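Local coordinates for protein probable M18 family aminopeptidase 1 (Thermotoga maritima, PDB 2GLF) that probably removes single amino acids from the N-termini of peptides as a metal-dependent aminopeptidase of the M18 family, at residues P104-D108 with E199-V205; I122-L128 with F179-L184. One frame throughout, in Å; residues are numbered along the deposited sequence.

In the fold
Contact 1 ties the end of strand 97-108 to the start of helix 200-213; contact 2 brings together the loop between strands 111-119 and 132-139 and the loop leading into strand 185-189. Along the chain both segments of contact 2 fall between those of contact 1. Their centres lie about 22 Å apart, their nearest atoms about 7 Å. They share the antiparallel sheet containing strands 97-108, 111-119 and 185-189: contact 1 packs a helix against it, its centre about 34 Å from that of the chain, and contact 2, its centre about 21 Å from the same point, lies nearer the bound metals. Both meet neighbouring copies in the twelve-chain assembly, so this region also serves subunit packing.

Contact 1: residues P104-D108 with E199-V205; sequences PLIED and EAVKTNV
Glu107 OE1 is gripped by two successive backbone amides at the start of helix 200-213. Lys202 N gives the strong bond, 2.8 Å to Glu107 OE1 with an N-H...O angle of 165°, and meets the oxygen nearly along its C-O axis. Val201 N, 3.0 Å from Glu107 OE1, makes a weak bond. Glu107 reaches the helix because its CG stands anti to the backbone N (chi1 -179°) and the next bond is extended. The carboxylate thereby passes alongside the Glu199 side chain, which runs in the opposite direction; Glu107 OE1 and Glu199 CB approach to 3.4 Å. Glu199 occupies the N-cap position, and its O accepts from both Thr203 N and Thr203 OG1.

The return link comes from Lys202, whose fully extended chain sends NZ to Leu105 O at 3.0 Å, approaching from above the carbonyl plane. Lys202 NZ also salt-bridges Glu217. Both Leu105 methyls lie against the lysine's aliphatic stem, CD1 being 3.6 Å from Lys202 CG, while Leu105 CD1 meets Val205 CG1 at 4.0 Å. Strand 104-108 and helix 200-205 run roughly antiparallel (149°), their axes 7.7 Å apart at closest approach. Helix 200-213 thus packs on the antiparallel sheet, where Val201 and Val205 also touch Ala112 of strand 111-119. A strand carboxylate set against amides of the first helical turn is likely to be stabilised by the positive end of the helix dipole.

Contact 2: residues I122-L128 with F179-L184; sequences IKKYHWL and FKGENL
Phe179 places its CG anti to the carbonyl carbon (chi1 -53°), which carries the ring to where one face lies beneath Tyr125 CB. Tyr125 holds its own CG between the backbone N and the carbonyl carbon (chi1 56°), a turn that sets its ring obliquely against that of Phe179, the planes 48° apart. The geometry fits a CH-pi contact: Tyr125 CB lies 3.5 Å from the Phe179 ring centroid, close to the ring normal. Leu128 comes in at the edge of the Phe179 ring, near its plane, with CD1 3.4 Å from Phe179 CD2. An alanine at Phe179 removes the ring, which would probably leave a gap between Tyr125 CB and Leu128 CD1 and cost the edge-to-face contact with Tyr125 of the second subunit.

Both segments are irregular connections of the antiparallel sheet: 122-128 links strands 111-119 and 132-139, while 179-184, with a short 3-10 turn at 181-183, leads into strand 185-189. At that junction Leu184 reaches back across the contact. Its CD1 touches Lys124 CG at 3.8 Å, the two side chains crossing at about a right angle, and meets Ile122 CD1 tip to tip at 4.2 Å. Ile122 also places this packing near the metal centre, its side chain being about 10 Å from a bound manganese ion. The aliphatic part of Lys124 runs past Phe179 in the opposite direction, with Lys124 CD 3.6 Å from Phe179 O, and its NZ forms a salt bridge with Asp396 of the third subunit. Tyr125 OH hydrogen-bonds both to Lys123 NZ, 3.0 Å away, and to Asp163 of the second subunit; the Tyr125 ring also packs edge-to-face with Phe179 of the second subunit, and Phe179 with Tyr125 of that subunit.

Contact 1: residues P104-D108 with E199-V205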
loop_
_atom_site.group_PDB
_atom_site.type_symbol
_atom_site.label_atom_id
_atom_site.label_comp_id
_atom_site.label_asym_id
_atom_site.label_seq_id
_atom_site.Cartn_x
_atom_site.Cartn_y
_atom_site.Cartn_z
ATOM N N PRO A 104 -12.808 -14.422 -38.315
ATOM C CA PRO A 104 -13.757 -13.799 -37.390
ATOM C C PRO A 104 -14.881 -14.672 -36.847
ATOM O O PRO A 104 -15.366 -14.434 -35.743
ATOM C CB PRO A 104 -14.297 -12.632 -38.205
ATOM C CG PRO A 104 -14.403 -13.239 -39.565
ATOM C CD PRO A 104 -13.083 -13.986 -39.699
ATOM N N LEU A 105 -15.300 -15.680 -37.602
ATOM C CA LEU A 105 -16.401 -16.509 -37.145
ATOM C C LEU A 105 -16.039 -17.643 -36.188
ATOM O O LEU A 105 -15.288 -18.563 -36.540
ATOM C CB LEU A 105 -17.151 -17.092 -38.340
ATOM C CG LEU A 105 -18.681 -16.986 -38.336
ATOM C CD1 LEU A 105 -19.228 -18.033 -39.302
ATOM C CD2 LEU A 105 -19.251 -17.210 -36.939
ATOM N N ILE A 106 -16.588 -17.561 -34.977
ATOM C CA ILE A 106 -16.393 -18.572 -33.942
ATOM C C ILE A 106 -17.756 -18.783 -33.298
ATOM O O ILE A 106 -18.665 -17.975 -33.496
ATOM C CB ILE A 106 -15.431 -18.097 -32.831
ATOM C CG1 ILE A 106 -16.123 -17.050 -31.949
ATOM C CG2 ILE A 106 -14.197 -17.491 -33.442
ATOM C CD1 ILE A 106 -15.303 -16.616 -30.746
ATOM N N GLU A 107 -17.901 -19.867 -32.539
ATOM C CA GLU A 107 -19.147 -20.127 -31.831
ATOM C C GLU A 107 -18.831 -20.358 -30.365
ATOM O O GLU A 107 -17.863 -21.039 -30.039
ATOM C CB GLU A 107 -19.876 -21.355 -32.376
ATOM C CG GLU A 107 -21.200 -21.586 -31.635
ATOM C CD GLU A 107 -22.013 -22.757 -32.154
ATOM O OE1 GLU A 107 -22.268 -22.809 -33.376
ATOM O OE2 GLU A 107 -22.414 -23.615 -31.332
ATOM N N ASP A 108 -19.638 -19.785 -29.481
ATOM C CA ASP A 108 -19.432 -19.949 -28.044
ATOM C C ASP A 108 -20.766 -19.900 -27.317
ATOM O O ASP A 108 -21.572 -18.999 -27.543
ATOM C CB ASP A 108 -18.516 -18.855 -27.502
ATOM C CG ASP A 108 -17.780 -19.290 -26.252
ATOM O OD1 ASP A 108 -17.268 -18.414 -25.521
ATOM O OD2 ASP A 108 -17.703 -20.513 -26.008
ATOM N N GLU A 199 -21.220 -27.243 -33.595
ATOM C CA GLU A 199 -21.350 -25.805 -33.817
ATOM C C GLU A 199 -22.456 -25.505 -34.826
ATOM O O GLU A 199 -22.220 -24.899 -35.867
ATOM C CB GLU A 199 -20.015 -25.222 -34.286
ATOM C CG GLU A 199 -18.926 -25.316 -33.226
ATOM C CD GLU A 199 -17.619 -24.649 -33.625
ATOM O OE1 GLU A 199 -16.678 -24.681 -32.811
ATOM O OE2 GLU A 199 -17.520 -24.096 -34.739
ATOM N N ALA A 200 -23.670 -25.929 -34.493
ATOM C CA ALA A 200 -24.827 -25.736 -35.357
ATOM C C ALA A 200 -25.175 -24.276 -35.662
ATOM O O ALA A 200 -25.749 -23.982 -36.709
ATOM C CB ALA A 200 -26.040 -26.439 -34.754
ATOM N N VAL A 201 -24.840 -23.361 -34.759
ATOM C CA VAL A 201 -25.166 -21.967 -34.996
ATOM C C VAL A 201 -24.192 -21.331 -35.979
ATOM O O VAL A 201 -24.604 -20.629 -36.908
ATOM C CB VAL A 201 -25.172 -21.143 -33.691
ATOM C CG1 VAL A 201 -25.545 -19.703 -34.001
ATOM C CG2 VAL A 201 -26.167 -21.728 -32.691
ATOM N N LYS A 202 -22.898 -21.570 -35.777
ATOM C CA LYS A 202 -21.893 -21.006 -36.671
ATOM C C LYS A 202 -22.259 -21.469 -38.075
ATOM O O LYS A 202 -22.418 -20.655 -38.995
ATOM C CB LYS A 202 -20.492 -21.508 -36.305
ATOM C CG LYS A 202 -19.391 -20.904 -37.153
ATOM C CD LYS A 202 -18.053 -21.529 -36.845
ATOM C CE LYS A 202 -16.968 -20.962 -37.744
ATOM N NZ LYS A 202 -15.589 -21.401 -37.363
ATOM N N THR A 203 -22.409 -22.785 -38.208
ATOM C CA THR A 203 -22.773 -23.429 -39.465
ATOM C C THR A 203 -23.966 -22.731 -40.115
ATOM O O THR A 203 -23.985 -22.508 -41.329
ATOM C CB THR A 203 -23.134 -24.917 -39.237
ATOM O OG1 THR A 203 -21.994 -25.609 -38.714
ATOM C CG2 THR A 203 -23.572 -25.575 -40.538
ATOM N N ASN A 204 -24.963 -22.391 -39.305
ATOM C CA ASN A 204 -26.141 -21.724 -39.826
ATOM C C ASN A 204 -25.736 -20.383 -40.430
ATOM O O ASN A 204 -26.119 -20.056 -41.554
ATOM C CB ASN A 204 -27.170 -21.501 -38.727
ATOM C CG ASN A 204 -28.499 -21.044 -39.278
ATOM O OD1 ASN A 204 -29.155 -21.776 -40.017
ATOM N ND2 ASN A 204 -28.901 -19.824 -38.939
ATOM N N VAL A 205 -24.961 -19.606 -39.676
ATOM C CA VAL A 205 -24.493 -18.315 -40.159
ATOM C C VAL A 205 -23.726 -18.516 -41.466
ATOM O O VAL A 205 -23.950 -17.799 -42.446
ATOM C CB VAL A 205 -23.575 -17.649 -39.126
ATOM C CG1 VAL A 205 -22.833 -16.468 -39.746
ATOM C CG2 VAL A 205 -24.400 -17.195 -37.955
#

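Contact 2: residues I122-L128 with F179-L184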
loop_
_atom_site.group_PDB
_atom_site.type_symbol
_atom_site.label_atom_id
_atom_site.label_comp_id
_atom_site.label_asym_id
_atom_site.label_seq_id
_atom_site.Cartn_x
_atom_site.Cartn_y
_atom_site.Cartn_z
ATOM N N ILE A 122 -9.814 4.149 -30.472
ATOM C CA ILE A 122 -11.206 4.106 -30.016
ATOM C C ILE A 122 -11.153 4.091 -28.486
ATOM O O ILE A 122 -10.136 3.696 -27.919
ATOM C CB ILE A 122 -11.913 2.800 -30.456
ATOM C CG1 ILE A 122 -11.299 1.604 -29.711
ATOM C CG2 ILE A 122 -11.781 2.609 -31.953
ATOM C CD1 ILE A 122 -12.008 0.291 -29.930
ATOM N N LYS A 123 -12.220 4.505 -27.808
ATOM C CA LYS A 123 -12.183 4.453 -26.353
ATOM C C LYS A 123 -12.495 3.052 -25.855
ATOM O O LYS A 123 -12.016 2.646 -24.793
ATOM C CB LYS A 123 -13.131 5.463 -25.714
ATOM C CG LYS A 123 -12.422 6.764 -25.370
ATOM C CD LYS A 123 -13.127 7.517 -24.268
ATOM C CE LYS A 123 -12.284 8.677 -23.802
ATOM N NZ LYS A 123 -12.920 9.369 -22.664
ATOM N N LYS A 124 -13.299 2.322 -26.621
ATOM C CA LYS A 124 -13.631 0.933 -26.302
ATOM C C LYS A 124 -14.946 0.738 -25.572
ATOM O O LYS A 124 -15.801 -0.021 -26.037
ATOM C CB LYS A 124 -12.485 0.278 -25.518
ATOM C CG LYS A 124 -12.282 -1.201 -25.789
ATOM C CD LYS A 124 -10.881 -1.631 -25.391
ATOM C CE LYS A 124 -9.836 -0.840 -26.169
ATOM N NZ LYS A 124 -8.428 -1.269 -25.910
ATOM N N TYR A 125 -15.125 1.396 -24.432
ATOM C CA TYR A 125 -16.392 1.235 -23.741
ATOM C C TYR A 125 -17.496 1.900 -24.560
ATOM O O TYR A 125 -18.679 1.681 -24.311
ATOM C CB TYR A 125 -16.342 1.808 -22.317
ATOM C CG TYR A 125 -15.929 3.253 -22.200
ATOM C CD1 TYR A 125 -14.624 3.594 -21.862
ATOM C CD2 TYR A 125 -16.851 4.281 -22.400
ATOM C CE1 TYR A 125 -14.243 4.929 -21.721
ATOM C CE2 TYR A 125 -16.480 5.618 -22.263
ATOM C CZ TYR A 125 -15.177 5.936 -21.921
ATOM O OH TYR A 125 -14.808 7.251 -21.754
ATOM N N HIS A 126 -17.100 2.704 -25.546
ATOM C CA HIS A 126 -18.057 3.380 -26.422
ATOM C C HIS A 126 -18.793 2.366 -27.298
ATOM O O HIS A 126 -19.978 2.527 -27.589
ATOM C CB HIS A 126 -17.357 4.349 -27.383
ATOM C CG HIS A 126 -16.900 5.630 -26.761
ATOM N ND1 HIS A 126 -17.665 6.343 -25.864
ATOM C CD2 HIS A 126 -15.782 6.365 -26.968
ATOM C CE1 HIS A 126 -17.036 7.461 -25.545
ATOM N NE2 HIS A 126 -15.890 7.499 -26.201
ATOM N N TRP A 127 -18.069 1.327 -27.710
ATOM C CA TRP A 127 -18.579 0.307 -28.617
ATOM C C TRP A 127 -19.438 -0.811 -28.045
ATOM O O TRP A 127 -19.770 -1.764 -28.753
ATOM C CB TRP A 127 -17.401 -0.281 -29.405
ATOM C CG TRP A 127 -16.640 0.791 -30.120
ATOM C CD1 TRP A 127 -15.833 1.751 -29.552
ATOM C CD2 TRP A 127 -16.735 1.126 -31.509
ATOM N NE1 TRP A 127 -15.438 2.663 -30.500
ATOM C CE2 TRP A 127 -15.977 2.302 -31.711
ATOM C CE3 TRP A 127 -17.392 0.552 -32.604
ATOM C CZ2 TRP A 127 -15.862 2.910 -32.966
ATOM C CZ3 TRP A 127 -17.277 1.158 -33.848
ATOM C CH2 TRP A 127 -16.518 2.323 -34.018
ATOM N N LEU A 128 -19.815 -0.702 -26.779
ATOM C CA LEU A 128 -20.659 -1.724 -26.172
ATOM C C LEU A 128 -22.127 -1.281 -26.159
ATOM O O LEU A 128 -22.432 -0.111 -25.893
ATOM C CB LEU A 128 -20.168 -2.026 -24.759
ATOM C CG LEU A 128 -18.775 -2.666 -24.724
ATOM C CD1 LEU A 128 -18.213 -2.617 -23.322
ATOM C CD2 LEU A 128 -18.858 -4.102 -25.223
ATOM N N PHE A 179 -12.466 -3.172 -19.804
ATOM C CA PHE A 179 -12.795 -3.369 -21.209
ATOM C C PHE A 179 -11.619 -3.903 -22.001
ATOM O O PHE A 179 -10.601 -3.233 -22.161
ATOM C CB PHE A 179 -13.285 -2.061 -21.823
ATOM C CG PHE A 179 -14.397 -1.424 -21.054
ATOM C CD1 PHE A 179 -14.133 -0.418 -20.128
ATOM C CD2 PHE A 179 -15.706 -1.861 -21.217
ATOM C CE1 PHE A 179 -15.158 0.142 -19.371
ATOM C CE2 PHE A 179 -16.737 -1.311 -20.468
ATOM C CZ PHE A 179 -16.464 -0.307 -19.544
ATOM N N LYS A 180 -11.773 -5.123 -22.499
ATOM C CA LYS A 180 -10.730 -5.764 -23.272
ATOM C C LYS A 180 -11.104 -5.871 -24.744
ATOM O O LYS A 180 -12.255 -6.167 -25.087
ATOM C CB LYS A 180 -10.437 -7.143 -22.682
ATOM C CG LYS A 180 -9.884 -7.053 -21.277
ATOM C CD LYS A 180 -9.711 -8.413 -20.644
ATOM C CE LYS A 180 -9.185 -8.282 -19.220
ATOM N NZ LYS A 180 -9.095 -9.593 -18.512
ATOM N N GLY A 181 -10.121 -5.607 -25.605
ATOM C CA GLY A 181 -10.343 -5.677 -27.037
ATOM C C GLY A 181 -10.827 -7.046 -27.473
ATOM O O GLY A 181 -11.760 -7.156 -28.270
ATOM N N GLU A 182 -10.203 -8.094 -26.943
ATOM C CA GLU A 182 -10.573 -9.463 -27.287
ATOM C C GLU A 182 -12.064 -9.773 -27.144
ATOM O O GLU A 182 -12.562 -10.728 -27.742
ATOM C CB GLU A 182 -9.773 -10.451 -26.442
ATOM C CG GLU A 182 -8.459 -10.877 -27.054
ATOM C CD GLU A 182 -8.638 -11.594 -28.380
ATOM O OE1 GLU A 182 -9.507 -12.486 -28.470
ATOM O OE2 GLU A 182 -7.902 -11.268 -29.332
ATOM N N ASN A 183 -12.770 -8.969 -26.356
ATOM C CA ASN A 183 -14.194 -9.184 -26.143
ATOM C C ASN A 183 -15.096 -8.354 -27.045
ATOM O O ASN A 183 -16.312 -8.422 -26.923
ATOM C CB ASN A 183 -14.578 -8.909 -24.684
ATOM C CG ASN A 183 -13.968 -9.903 -23.718
ATOM O OD1 ASN A 183 -13.760 -11.064 -24.056
ATOM N ND2 ASN A 183 -13.697 -9.452 -22.498
ATOM N N LEU A 184 -14.519 -7.558 -27.935
ATOM C CA LEU A 184 -15.339 -6.751 -28.834
ATOM C C LEU A 184 -15.754 -7.645 -30.000
ATOM O O LEU A 184 -15.183 -7.580 -31.087
ATOM C CB LEU A 184 -14.545 -5.537 -29.330
ATOM C CG LEU A 184 -14.095 -4.623 -28.182
ATOM C CD1 LEU A 184 -13.141 -3.546 -28.673
ATOM C CD2 LEU A 184 -15.327 -4.001 -27.542
#